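Local atomic coordinates of alpha-galactosidase 1 (Saccharomyces cerevisiae, PDB entry 3LRK), a protein that hydrolyses terminal, non-reducing alpha-D-galactose residues from alpha-D-galactosides such as galactose oligosaccharides, galactomannans and galactolipids. Residues G33-N38 against I70-W75; W37-C42 against G293-N298; C186-D191 against S207-A212. The protein carries 1 engineered substitution. All blocks are in the same frame, centred on the assembly; numbering follows the deposited sequence.

Contact 1. Residues G33-N38 against I70-W75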
ATOM      1  N   GLY A  33     -33.331   2.656  13.270  1.00 20.73           N
ATOM      2  CA  GLY A  33     -34.100   3.831  12.921  1.00 20.82           C
ATOM      3  C   GLY A  33     -34.348   3.977  11.439  1.00 20.68           C
ATOM      4  O   GLY A  33     -34.522   2.993  10.735  1.00 20.65           O
ATOM      5  N   TRP A  34     -34.345   5.219  10.977  1.00 21.46           N
ATOM      6  CA  TRP A  34     -34.636   5.550   9.591  1.00 21.81           C
ATOM      7  C   TRP A  34     -33.918   6.845   9.211  1.00 22.18           C
ATOM      8  O   TRP A  34     -33.761   7.750  10.036  1.00 21.73           O
ATOM      9  CB  TRP A  34     -36.156   5.694   9.413  1.00 22.41           C
ATOM     10  CG  TRP A  34     -36.614   6.259   8.078  1.00 22.57           C
ATOM     11  CD1 TRP A  34     -36.876   5.555   6.935  1.00 22.55           C
ATOM     12  CD2 TRP A  34     -36.893   7.631   7.775  1.00 23.48           C
ATOM     13  NE1 TRP A  34     -37.283   6.406   5.933  1.00 23.58           N
ATOM     14  CE2 TRP A  34     -37.306   7.685   6.420  1.00 23.68           C
ATOM     15  CE3 TRP A  34     -36.831   8.826   8.512  1.00 24.25           C
ATOM     16  CZ2 TRP A  34     -37.652   8.885   5.787  1.00 23.12           C
ATOM     17  CZ3 TRP A  34     -37.178  10.024   7.875  1.00 24.07           C
ATOM     18  CH2 TRP A  34     -37.585  10.037   6.527  1.00 23.01           C
ATOM     19  N   ASP A  35     -33.495   6.922   7.953  1.00 22.67           N
ATOM     20  CA  ASP A  35     -32.833   8.101   7.403  1.00 23.45           C
ATOM     21  C   ASP A  35     -33.530   8.428   6.072  1.00 24.18           C
ATOM     22  O   ASP A  35     -33.828   7.525   5.284  1.00 24.12           O
ATOM     23  CB  ASP A  35     -31.330   7.802   7.215  1.00 23.29           C
ATOM     24  CG  ASP A  35     -30.526   8.997   6.701  1.00 23.33           C
ATOM     25  OD1 ASP A  35     -30.900   9.596   5.660  1.00 22.24           O
ATOM     26  OD2 ASP A  35     -29.475   9.319   7.328  1.00 21.31           O
ATOM     27  N   ASN A  36     -33.782   9.709   5.833  1.00 25.22           N
ATOM     28  CA  ASN A  36     -34.561  10.161   4.671  1.00 27.53           C
ATOM     29  C   ASN A  36     -33.827  10.164   3.328  1.00 28.42           C
ATOM     30  O   ASN A  36     -34.450  10.374   2.279  1.00 29.02           O
ATOM     31  CB  ASN A  36     -35.092  11.572   4.929  1.00 27.37           C
ATOM     32  CG  ASN A  36     -33.980  12.609   4.974  1.00 27.89           C
ATOM     33  OD1 ASN A  36     -33.552  13.148   3.942  1.00 30.05           O
ATOM     34  ND2 ASN A  36     -33.502  12.889   6.166  1.00 26.64           N
ATOM     35  N   TRP A  37     -32.512   9.949   3.352  1.00 29.49           N
ATOM     36  CA  TRP A  37     -31.697  10.187   2.161  1.00 30.32           C
ATOM     37  C   TRP A  37     -32.077   9.333   0.939  1.00 31.36           C
ATOM     38  O   TRP A  37     -32.414   9.889  -0.116  1.00 31.46           O
ATOM     39  CB  TRP A  37     -30.189  10.074   2.442  1.00 30.38           C
ATOM     40  CG  TRP A  37     -29.423  10.508   1.239  1.00 30.13           C
ATOM     41  CD1 TRP A  37     -28.806   9.711   0.322  1.00 31.17           C
ATOM     42  CD2 TRP A  37     -29.264  11.855   0.778  1.00 30.71           C
ATOM     43  NE1 TRP A  37     -28.241  10.483  -0.676  1.00 31.65           N
ATOM     44  CE2 TRP A  37     -28.511  11.802  -0.419  1.00 31.35           C
ATOM     45  CE3 TRP A  37     -29.669  13.105   1.272  1.00 29.57           C
ATOM     46  CZ2 TRP A  37     -28.160  12.952  -1.133  1.00 31.19           C
ATOM     47  CZ3 TRP A  37     -29.314  14.253   0.560  1.00 30.34           C
ATOM     48  CH2 TRP A  37     -28.574  14.164  -0.631  1.00 30.65           C
ATOM     49  N   ASN A  38     -32.016   8.005   1.076  1.00 32.07           N
ATOM     50  CA  ASN A  38     -32.226   7.102  -0.070  1.00 33.13           C
ATOM     51  C   ASN A  38     -33.431   7.476  -0.924  1.00 33.56           C
ATOM     52  O   ASN A  38     -33.392   7.333  -2.144  1.00 34.29           O
ATOM     53  CB  ASN A  38     -32.331   5.636   0.360  1.00 32.96           C
ATOM     54  CG  ASN A  38     -30.983   5.034   0.761  1.00 34.07           C
ATOM     55  OD1 ASN A  38     -29.918   5.590   0.466  1.00 36.55           O
ATOM     56  ND2 ASN A  38     -31.028   3.888   1.438  1.00 32.79           N
ATOM     57  N   ILE A  70     -33.603   9.996  11.630  1.00 19.83           N
ATOM     58  CA  ILE A  70     -32.365  10.686  11.273  1.00 19.77           C
ATOM     59  C   ILE A  70     -32.535  11.553  10.030  1.00 19.61           C
ATOM     60  O   ILE A  70     -32.670  11.049   8.915  1.00 19.71           O
ATOM     61  CB  ILE A  70     -31.176   9.709  11.070  1.00 19.80           C
ATOM     62  CG1 ILE A  70     -31.023   8.764  12.267  1.00 18.73           C
ATOM     63  CG2 ILE A  70     -29.877  10.495  10.822  1.00 19.31           C
ATOM     64  CD1 ILE A  70     -30.324   7.435  11.914  1.00 20.43           C
ATOM     65  N   LEU A  71     -32.527  12.860  10.257  1.00 19.67           N
ATOM     66  CA  LEU A  71     -32.556  13.859   9.202  1.00 19.78           C
ATOM     67  C   LEU A  71     -31.140  13.959   8.644  1.00 20.45           C
ATOM     68  O   LEU A  71     -30.189  14.193   9.399  1.00 20.26           O
ATOM     69  CB  LEU A  71     -32.995  15.212   9.763  1.00 19.27           C
ATOM     70  CG  LEU A  71     -32.949  16.442   8.835  1.00 19.17           C
ATOM     71  CD1 LEU A  71     -33.977  16.349   7.717  1.00 20.11           C
ATOM     72  CD2 LEU A  71     -33.120  17.715   9.629  1.00 18.27           C
ATOM     73  N   ASP A  72     -31.016  13.783   7.332  1.00 20.60           N
ATOM     74  CA  ASP A  72     -29.714  13.764   6.661  1.00 20.90           C
ATOM     75  C   ASP A  72     -29.329  15.170   6.160  1.00 20.71           C
ATOM     76  O   ASP A  72     -29.626  16.161   6.820  1.00 21.12           O
ATOM     77  CB  ASP A  72     -29.733  12.709   5.538  1.00 20.81           C
ATOM     78  CG  ASP A  72     -28.361  12.075   5.288  1.00 22.15           C
ATOM     79  OD1 ASP A  72     -28.007  11.084   5.962  1.00 22.96           O
ATOM     80  OD2 ASP A  72     -27.640  12.567   4.396  1.00 23.23           O
ATOM     81  N   ASP A  73     -28.654  15.241   5.013  1.00 21.28           N
ATOM     82  CA  ASP A  73     -28.051  16.468   4.467  1.00 21.64           C
ATOM     83  C   ASP A  73     -29.113  17.497   4.024  1.00 22.61           C
ATOM     84  O   ASP A  73     -30.310  17.208   4.051  1.00 22.84           O
ATOM     85  CB  ASP A  73     -27.167  16.068   3.270  1.00 21.04           C
ATOM     86  CG  ASP A  73     -25.988  17.025   3.010  1.00 21.18           C
ATOM     87  OD1 ASP A  73     -25.965  18.193   3.471  1.00 18.91           O
ATOM     88  OD2 ASP A  73     -25.052  16.575   2.317  1.00 19.36           O
ATOM     89  N   CYS A  74     -28.657  18.692   3.623  1.00 23.33           N
ATOM     90  CA  CYS A  74     -29.487  19.728   2.957  1.00 24.27           C
ATOM     91  C   CYS A  74     -30.546  20.406   3.828  1.00 24.14           C
ATOM     92  O   CYS A  74     -31.598  20.847   3.327  1.00 24.59           O
ATOM     93  CB  CYS A  74     -30.158  19.177   1.690  1.00 24.60           C
ATOM     94  SG  CYS A  74     -29.260  17.864   0.860  1.00 27.44           S
ATOM     95  N   TRP A  75     -30.269  20.519   5.122  1.00 23.21           N
ATOM     96  CA  TRP A  75     -31.277  21.000   6.064  1.00 22.16           C
ATOM     97  C   TRP A  75     -31.041  22.471   6.435  1.00 22.32           C
ATOM     98  O   TRP A  75     -31.972  23.167   6.855  1.00 22.30           O
ATOM     99  CB  TRP A  75     -31.309  20.093   7.312  1.00 20.86           C
ATOM    100  CG  TRP A  75     -30.023  20.106   8.082  1.00 20.24           C
ATOM    101  CD1 TRP A  75     -28.995  19.200   7.989  1.00 19.02           C
ATOM    102  CD2 TRP A  75     -29.603  21.087   9.043  1.00 19.79           C
ATOM    103  NE1 TRP A  75     -27.970  19.554   8.841  1.00 17.63           N
ATOM    104  CE2 TRP A  75     -28.310  20.708   9.495  1.00 18.07           C
ATOM    105  CE3 TRP A  75     -30.192  22.244   9.576  1.00 18.47           C
ATOM    106  CZ2 TRP A  75     -27.602  21.444  10.447  1.00 18.01           C
ATOM    107  CZ3 TRP A  75     -29.483  22.980  10.521  1.00 19.14           C
ATOM    108  CH2 TRP A  75     -28.196  22.566  10.954  1.00 19.12           C
TER
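Two neighbouring parallel strands of the catalytic barrel, 32-35 and 68-70, meet where D35 pairs with I70, their CA atoms 4.7 Å apart. The bridge rests on the bond from I70 N to W34 O, 2.8 Å long with an angle of 158° at the hydrogen. A CA-H...O contact supplements it, with D35 CA 3.3 Å from I70 O. Past this point the chains part, and the CA atoms of W37 and D72 are 6.1 Å from each other. The C-terminal ends of the strands carry the active site in a TIM barrel, and here D72 and D73 bind substrate. The carboxylates of D35 and D72 approach with their planes 57° apart, bringing D35 OD2 to 2.7 Å from D72 OD1. K147, itself a substrate-binding residue, forms a salt bridge with D72 OD1 and a long, weak ion pair with D35 OD2. D35 is also fixed from its own side: CG lies anti to the backbone N (chi1 -177°), and OD1 accepts from W37 N at 2.8 Å, a capping bond just ahead of the turn that leads into the helix. The W37 indole reaches the loop beyond I70, and D72 OD2 comes obliquely to CE3 at 3.8 Å. Further out, C74 SG meets the six-membered ring at its edge, close to the ring plane and 3.6 Å from CZ3. That sulfur is disulfide-bonded to C42, while D73 OD1 accepts from C74 N and T120 OG1 and OD2 from A122 N, which fixes the rotation of the carboxylate.

Contact 2. Residues W37-C42 against G293-N298. With NAG (2-acetamido-2-deoxy-beta-D-glucopyranose), chain B.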
ATOM      1  N   TRP A  37     -32.512   9.949   3.352  1.00 29.49           N
ATOM      2  CA  TRP A  37     -31.697  10.187   2.161  1.00 30.32           C
ATOM      3  C   TRP A  37     -32.077   9.333   0.939  1.00 31.36           C
ATOM      4  O   TRP A  37     -32.414   9.889  -0.116  1.00 31.46           O
ATOM      5  CB  TRP A  37     -30.189  10.074   2.442  1.00 30.38           C
ATOM      6  CG  TRP A  37     -29.423  10.508   1.239  1.00 30.13           C
ATOM      7  CD1 TRP A  37     -28.806   9.711   0.322  1.00 31.17           C
ATOM      8  CD2 TRP A  37     -29.264  11.855   0.778  1.00 30.71           C
ATOM      9  NE1 TRP A  37     -28.241  10.483  -0.676  1.00 31.65           N
ATOM     10  CE2 TRP A  37     -28.511  11.802  -0.419  1.00 31.35           C
ATOM     11  CE3 TRP A  37     -29.669  13.105   1.272  1.00 29.57           C
ATOM     12  CZ2 TRP A  37     -28.160  12.952  -1.133  1.00 31.19           C
ATOM     13  CZ3 TRP A  37     -29.314  14.253   0.560  1.00 30.34           C
ATOM     14  CH2 TRP A  37     -28.574  14.164  -0.631  1.00 30.65           C
ATOM     15  N   ASN A  38     -32.016   8.005   1.076  1.00 32.07           N
ATOM     16  CA  ASN A  38     -32.226   7.102  -0.070  1.00 33.13           C
ATOM     17  C   ASN A  38     -33.431   7.476  -0.924  1.00 33.56           C
ATOM     18  O   ASN A  38     -33.392   7.333  -2.144  1.00 34.29           O
ATOM     19  CB  ASN A  38     -32.331   5.636   0.360  1.00 32.96           C
ATOM     20  CG  ASN A  38     -30.983   5.034   0.761  1.00 34.07           C
ATOM     21  OD1 ASN A  38     -29.918   5.590   0.466  1.00 36.55           O
ATOM     22  ND2 ASN A  38     -31.028   3.888   1.438  1.00 32.79           N
ATOM     23  N   THR A  39     -34.478   7.993  -0.288  1.00 33.99           N
ATOM     24  CA  THR A  39     -35.759   8.170  -0.961  1.00 34.23           C
ATOM     25  C   THR A  39     -36.205   9.625  -1.120  1.00 34.49           C
ATOM     26  O   THR A  39     -37.094   9.905  -1.935  1.00 34.74           O
ATOM     27  CB  THR A  39     -36.882   7.284  -0.315  1.00 34.21           C
ATOM     28  OG1 THR A  39     -37.070   7.635   1.065  1.00 34.63           O
ATOM     29  CG2 THR A  39     -36.517   5.795  -0.407  1.00 34.61           C
ATOM     30  N   PHE A  40     -35.580  10.547  -0.381  1.00 34.53           N
ATOM     31  CA  PHE A  40     -35.941  11.977  -0.449  1.00 34.56           C
ATOM     32  C   PHE A  40     -34.813  12.965  -0.804  1.00 34.23           C
ATOM     33  O   PHE A  40     -35.083  14.119  -1.146  1.00 34.11           O
ATOM     34  CB  PHE A  40     -36.641  12.416   0.837  1.00 34.74           C
ATOM     35  CG  PHE A  40     -37.942  11.710   1.078  1.00 35.87           C
ATOM     36  CD1 PHE A  40     -37.982  10.527   1.818  1.00 36.49           C
ATOM     37  CD2 PHE A  40     -39.131  12.211   0.539  1.00 36.51           C
ATOM     38  CE1 PHE A  40     -39.191   9.851   2.033  1.00 36.42           C
ATOM     39  CE2 PHE A  40     -40.344  11.549   0.748  1.00 37.13           C
ATOM     40  CZ  PHE A  40     -40.372  10.363   1.495  1.00 37.12           C
ATOM     41  N   ALA A  41     -33.562  12.509  -0.722  1.00 34.05           N
ATOM     42  CA  ALA A  41     -32.392  13.360  -0.975  1.00 33.56           C
ATOM     43  C   ALA A  41     -32.519  14.725  -0.265  1.00 33.45           C
ATOM     44  O   ALA A  41     -32.872  14.754   0.914  1.00 33.43           O
ATOM     45  CB  ALA A  41     -32.133  13.506  -2.481  1.00 33.55           C
ATOM     46  N   CYS A  42     -32.248  15.833  -0.962  1.00 32.88           N
ATOM     47  CA  CYS A  42     -32.311  17.178  -0.357  1.00 32.88           C
ATOM     48  C   CYS A  42     -33.725  17.697  -0.096  1.00 33.08           C
ATOM     49  O   CYS A  42     -33.899  18.724   0.562  1.00 32.97           O
ATOM     50  CB  CYS A  42     -31.544  18.217  -1.196  1.00 32.77           C
ATOM     51  SG  CYS A  42     -29.724  18.119  -1.113  1.00 31.98           S
ATOM     52  N   GLY A 293     -33.790   2.346   5.010  1.00 22.91           N
ATOM     53  CA  GLY A 293     -33.486   3.247   3.883  1.00 23.41           C
ATOM     54  C   GLY A 293     -34.685   3.485   2.972  1.00 24.04           C
ATOM     55  O   GLY A 293     -34.680   4.400   2.142  1.00 24.25           O
ATOM     56  N   ALA A 294     -35.718   2.671   3.147  1.00 24.49           N
ATOM     57  CA  ALA A 294     -36.949   2.753   2.361  1.00 25.18           C
ATOM     58  C   ALA A 294     -37.792   3.997   2.680  1.00 25.75           C
ATOM     59  O   ALA A 294     -37.605   4.648   3.714  1.00 25.35           O
ATOM     60  CB  ALA A 294     -37.769   1.487   2.562  1.00 24.83           C
ATOM     61  N   ASN A 295     -38.692   4.341   1.758  1.00 26.74           N
ATOM     62  CA  ASN A 295     -39.760   5.304   2.031  1.00 27.61           C
ATOM     63  C   ASN A 295     -40.880   4.522   2.695  1.00 27.93           C
ATOM     64  O   ASN A 295     -41.502   3.666   2.055  1.00 27.94           O
ATOM     65  CB  ASN A 295     -40.262   5.951   0.729  1.00 27.83           C
ATOM     66  CG  ASN A 295     -41.428   6.924   0.949  1.00 28.67           C
ATOM     67  OD1 ASN A 295     -41.909   7.114   2.069  1.00 30.08           O
ATOM     68  ND2 ASN A 295     -41.871   7.559  -0.130  1.00 29.53           N
ATOM     69  N   VAL A 296     -41.123   4.791   3.975  1.00 28.32           N
ATOM     70  CA  VAL A 296     -42.088   3.998   4.744  1.00 29.22           C
ATOM     71  C   VAL A 296     -43.544   4.242   4.304  1.00 30.24           C
ATOM     72  O   VAL A 296     -44.419   3.413   4.560  1.00 30.13           O
ATOM     73  CB  VAL A 296     -41.919   4.164   6.287  1.00 29.04           C
ATOM     74  CG1 VAL A 296     -40.561   3.610   6.749  1.00 28.78           C
ATOM     75  CG2 VAL A 296     -42.087   5.619   6.713  1.00 28.53           C
ATOM     76  N   ASN A 297     -43.781   5.371   3.637  1.00 31.59           N
ATOM     77  CA  ASN A 297     -45.095   5.684   3.059  1.00 33.23           C
ATOM     78  C   ASN A 297     -45.204   5.194   1.614  1.00 33.45           C
ATOM     79  O   ASN A 297     -46.205   5.424   0.935  1.00 33.68           O
ATOM     80  CB  ASN A 297     -45.391   7.187   3.152  1.00 33.61           C
ATOM     81  CG  ASN A 297     -45.733   7.632   4.569  1.00 36.04           C
ATOM     82  OD1 ASN A 297     -44.937   8.312   5.220  1.00 38.55           O
ATOM     83  ND2 ASN A 297     -46.922   7.253   5.053  1.00 37.63           N
ATOM     84  N   ASN A 298     -44.154   4.520   1.155  1.00 33.61           N
ATOM     85  CA  ASN A 298     -44.128   3.910  -0.159  1.00 33.79           C
ATOM     86  C   ASN A 298     -43.323   2.617  -0.054  1.00 33.50           C
ATOM     87  O   ASN A 298     -42.351   2.393  -0.786  1.00 33.71           O
ATOM     88  CB  ASN A 298     -43.507   4.880  -1.173  1.00 34.37           C
ATOM     89  CG  ASN A 298     -43.830   4.520  -2.603  1.00 35.41           C
ATOM     90  OD1 ASN A 298     -44.634   3.623  -2.867  1.00 37.61           O
ATOM     91  ND2 ASN A 298     -43.212   5.229  -3.542  1.00 36.99           N
TER
HETATM   92  C1  NAG B   2     -42.378   1.547  -7.284  1.00 52.11           C
HETATM   93  C2  NAG B   2     -42.518   3.049  -7.003  1.00 52.82           C
HETATM   94  C3  NAG B   2     -43.834   3.391  -6.290  1.00 53.19           C
HETATM   95  C4  NAG B   2     -45.041   2.768  -6.993  1.00 53.54           C
HETATM   96  C5  NAG B   2     -44.784   1.293  -7.328  1.00 53.96           C
HETATM   97  C6  NAG B   2     -45.894   0.736  -8.218  1.00 54.59           C
HETATM   98  C7  NAG B   2     -40.742   4.677  -6.639  1.00 53.34           C
HETATM   99  C8  NAG B   2     -39.714   5.214  -5.685  1.00 53.55           C
HETATM  100  N2  NAG B   2     -41.379   3.569  -6.260  1.00 53.06           N
HETATM  101  O3  NAG B   2     -44.007   4.791  -6.238  1.00 53.02           O
HETATM  102  O4  NAG B   2     -46.186   2.902  -6.175  1.00 53.29           O
HETATM  103  O5  NAG B   2     -43.535   1.111  -7.985  1.00 52.88           O
HETATM  104  O6  NAG B   2     -46.679  -0.163  -7.467  1.00 55.12           O
HETATM  105  O7  NAG B   2     -40.964   5.256  -7.705  1.00 53.75           O
HETATM  106  O   HOH W   1     -35.085   6.984   2.786  1.00 25.64           O
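T39 and N295 cross at about a right angle, the threonine presenting its two branches to different parts of the loop that follows strand 290-292. CG2 lies anti to its own carbonyl carbon and touches the loop backbone, 3.4 Å from N295 N. OG1, with chi1 at 60°, rests against N295 CB at 3.6 Å. The same hydroxyl donates to a water at 2.7 Å, and that water in turn donates to G293 O, so the helix 37-40 and the loop are joined through one solvent molecule. N38, one residue earlier, places its CB 3.2 Å from G293 O. Next along the helix, the F40 and N295 side chains also cross at about a right angle, and ring and amide planes are 65° apart. F40 CZ meets the amide as a whole, with CG, OD1 and ND2 of N295 each 3.6 Å away, obliquely to the ring. An Asx turn holds this amide in place, N295 OD1 accepting from N297 N, which approaches from above the carbonyl plane. The loop then reaches N298, whose ND2 donates to O3 of an N-acetylglucosamine at 2.8 Å in a nearly straight bond (171°); N298 lines a glycan-contacting site together with G267, G269 and the glycosylated N270. Van der Waals contact and the bridging water thus join the first and last strand-to-helix connections of the barrel: G293 O is satisfied by solvent, and the direct contacts need no matched donors and acceptors.

Contact 3. Residues C186-D191 against S207-A212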
ATOM      1  N   CYS A 186     -19.166   8.736   9.765  1.00 18.75           N
ATOM      2  CA  CYS A 186     -19.396   8.430   8.363  1.00 18.24           C
ATOM      3  C   CYS A 186     -18.154   8.813   7.568  1.00 17.81           C
ATOM      4  O   CYS A 186     -18.182   9.760   6.797  1.00 16.71           O
ATOM      5  CB  CYS A 186     -20.632   9.180   7.831  1.00 18.37           C
ATOM      6  SG  CYS A 186     -21.150   8.722   6.145  1.00 19.56           S
ATOM      7  N   ASN A 187     -17.062   8.072   7.776  1.00 17.65           N
ATOM      8  CA  ASN A 187     -15.851   8.282   7.006  1.00 17.53           C
ATOM      9  C   ASN A 187     -15.481   7.106   6.101  1.00 17.42           C
ATOM     10  O   ASN A 187     -14.351   7.037   5.615  1.00 17.44           O
ATOM     11  CB  ASN A 187     -14.669   8.710   7.909  1.00 17.30           C
ATOM     12  CG  ASN A 187     -13.873   7.531   8.456  1.00 17.50           C
ATOM     13  OD1 ASN A 187     -14.435   6.500   8.834  1.00 19.13           O
ATOM     14  ND2 ASN A 187     -12.551   7.691   8.518  1.00 16.18           N
ATOM     15  N   TRP A 188     -16.426   6.184   5.892  1.00 17.04           N
ATOM     16  CA  TRP A 188     -16.293   5.114   4.890  1.00 17.30           C
ATOM     17  C   TRP A 188     -15.132   4.119   5.134  1.00 17.07           C
ATOM     18  O   TRP A 188     -14.625   3.497   4.188  1.00 17.10           O
ATOM     19  CB  TRP A 188     -16.153   5.718   3.487  1.00 17.01           C
ATOM     20  CG  TRP A 188     -16.949   6.978   3.264  1.00 17.34           C
ATOM     21  CD1 TRP A 188     -18.302   7.165   3.487  1.00 17.26           C
ATOM     22  CD2 TRP A 188     -16.452   8.218   2.746  1.00 18.08           C
ATOM     23  NE1 TRP A 188     -18.654   8.457   3.154  1.00 17.54           N
ATOM     24  CE2 TRP A 188     -17.545   9.119   2.688  1.00 18.18           C
ATOM     25  CE3 TRP A 188     -15.183   8.657   2.316  1.00 17.57           C
ATOM     26  CZ2 TRP A 188     -17.410  10.435   2.212  1.00 18.98           C
ATOM     27  CZ3 TRP A 188     -15.052   9.971   1.837  1.00 17.01           C
ATOM     28  CH2 TRP A 188     -16.159  10.839   1.797  1.00 17.36           C
ATOM     29  N   GLY A 189     -14.720   3.992   6.391  1.00 17.10           N
ATOM     30  CA  GLY A 189     -13.631   3.076   6.783  1.00 17.44           C
ATOM     31  C   GLY A 189     -12.242   3.645   6.596  1.00 17.59           C
ATOM     32  O   GLY A 189     -11.243   2.959   6.840  1.00 17.26           O
ATOM     33  N   GLN A 190     -12.177   4.905   6.172  1.00 18.16           N
ATOM     34  CA  GLN A 190     -10.925   5.522   5.721  1.00 18.25           C
ATOM     35  C   GLN A 190      -9.943   5.603   6.871  1.00 18.50           C
ATOM     36  O   GLN A 190     -10.304   6.031   7.980  1.00 19.02           O
ATOM     37  CB  GLN A 190     -11.211   6.920   5.163  1.00 18.28           C
ATOM     38  CG  GLN A 190     -10.049   7.636   4.492  1.00 17.82           C
ATOM     39  CD  GLN A 190     -10.446   9.031   4.026  1.00 17.00           C
ATOM     40  OE1 GLN A 190     -10.792   9.906   4.837  1.00 16.61           O
ATOM     41  NE2 GLN A 190     -10.406   9.247   2.711  1.00 17.30           N
ATOM     42  N   ASP A 191      -8.709   5.182   6.601  1.00 17.75           N
ATOM     43  CA  ASP A 191      -7.633   5.175   7.593  1.00 17.38           C
ATOM     44  C   ASP A 191      -7.889   4.189   8.757  1.00 17.29           C
ATOM     45  O   ASP A 191      -7.512   4.463   9.891  1.00 16.65           O
ATOM     46  CB  ASP A 191      -7.350   6.607   8.103  1.00 17.13           C
ATOM     47  CG  ASP A 191      -6.920   7.545   6.977  1.00 17.13           C
ATOM     48  OD1 ASP A 191      -6.163   7.100   6.093  1.00 16.50           O
ATOM     49  OD2 ASP A 191      -7.344   8.703   6.978  1.00 16.93           O
ATOM     50  N   SER A 207     -17.336   1.513   4.935  1.00 18.12           N
ATOM     51  CA  SER A 207     -17.254   1.440   3.468  1.00 18.37           C
ATOM     52  C   SER A 207     -17.906   2.647   2.789  1.00 19.10           C
ATOM     53  O   SER A 207     -18.609   3.429   3.435  1.00 19.50           O
ATOM     54  CB  SER A 207     -17.912   0.146   2.941  1.00 18.48           C
ATOM     55  OG  SER A 207     -19.331   0.248   2.931  1.00 17.79           O
ATOM     56  N   GLY A 208     -17.682   2.774   1.476  1.00 19.79           N
ATOM     57  CA  GLY A 208     -18.449   3.701   0.627  1.00 20.30           C
ATOM     58  C   GLY A 208     -19.924   3.313   0.610  1.00 20.60           C
ATOM     59  O   GLY A 208     -20.284   2.213   1.046  1.00 21.22           O
ATOM     60  N   ASP A 209     -20.782   4.194   0.103  1.00 20.80           N
ATOM     61  CA  ASP A 209     -22.236   3.972   0.195  1.00 20.85           C
ATOM     62  C   ASP A 209     -22.674   2.695  -0.502  1.00 20.68           C
ATOM     63  O   ASP A 209     -22.207   2.385  -1.592  1.00 20.22           O
ATOM     64  CB  ASP A 209     -23.038   5.132  -0.387  1.00 21.10           C
ATOM     65  CG  ASP A 209     -22.750   6.460   0.282  1.00 22.87           C
ATOM     66  OD1 ASP A 209     -22.053   6.498   1.325  1.00 23.60           O
ATOM     67  OD2 ASP A 209     -23.235   7.474  -0.259  1.00 24.47           O
ATOM     68  N   VAL A 210     -23.559   1.961   0.167  1.00 20.52           N
ATOM     69  CA  VAL A 210     -24.275   0.843  -0.425  1.00 20.43           C
ATOM     70  C   VAL A 210     -25.261   1.334  -1.494  1.00 20.51           C
ATOM     71  O   VAL A 210     -25.642   2.507  -1.515  1.00 20.10           O
ATOM     72  CB  VAL A 210     -25.017   0.006   0.673  1.00 20.01           C
ATOM     73  CG1 VAL A 210     -26.307   0.693   1.111  1.00 20.21           C
ATOM     74  CG2 VAL A 210     -25.300  -1.428   0.179  1.00 20.30           C
ATOM     75  N   THR A 211     -25.636   0.420  -2.384  1.00 21.12           N
ATOM     76  CA  THR A 211     -26.679   0.654  -3.366  1.00 21.88           C
ATOM     77  C   THR A 211     -27.537  -0.607  -3.467  1.00 22.23           C
ATOM     78  O   THR A 211     -27.145  -1.669  -2.965  1.00 22.26           O
ATOM     79  CB  THR A 211     -26.103   1.076  -4.758  1.00 21.79           C
ATOM     80  OG1 THR A 211     -27.179   1.484  -5.611  1.00 21.99           O
ATOM     81  CG2 THR A 211     -25.324  -0.061  -5.418  1.00 22.27           C
ATOM     82  N   ALA A 212     -28.711  -0.481  -4.085  1.00 22.36           N
ATOM     83  CA  ALA A 212     -29.640  -1.598  -4.233  1.00 22.81           C
ATOM     84  C   ALA A 212     -29.196  -2.593  -5.322  1.00 22.76           C
ATOM     85  O   ALA A 212     -29.924  -2.865  -6.288  1.00 22.95           O
ATOM     86  CB  ALA A 212     -31.076  -1.078  -4.494  1.00 23.20           C
TER
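W188 and S207 make the tight part of this contact, with CA atoms 4.1 Å apart where two active-site loops of the barrel run against each other. S207 O is the atom pressed upon: W188 CA comes to 3.2 Å in a CA-H...O contact, with 135° at the hydrogen, and W188 CB follows at 3.4 Å. The same oxygen lies at the edge of the indole, near its plane, and also accepts a hydrogen bond from R205. The CB of S207 leaves the backbone away from W188, and OG donates to G208 O at 2.9 Å. W188 sits at the second position of a type I' turn from N187 to Q190, closed by the bond from Q190 N to N187 O at 3.1 Å. On one side of the ring, toward its rim, C186 O stands 3.9 Å above the plane. The other end of the contact is looser. D209, the proton donor, is partly exposed and approaches the indole obliquely, its OD1 4.3 Å from W188 NE1, while its salt bridge is made to R205, a substrate-binding residue. Y195 of the second subunit separately gives W188 partial cover. In the barrel, the turn follows strand 182-185 and W188 rests on D149 at the end of strand 145-149, whereas S207, just past strand 203-205, packs on I242 of helix 239-246.

How the contacts relate
All three contacts lie around the mouth of one barrel. Contacts 1 and 2 have centres 8 Å apart, share W37 and N38, and are locked together by the disulfide C74 SG-C42 SG (2.0 Å) and by the hydrogen bond from W34 NE1 to A294 O (2.8 Å). Contact 3 is separate: its centre is 16 Å from that of contact 1 and 19 Å from that of contact 2, with nearest atoms about 6 Å away in each case. The distances are consistent with a catalytic pocket between them: the nucleophile D149 has its side chain about 6 Å from that of D73 and about 4 Å from that of W188, and the side chains of N38 and D209 are about 7 Å apart.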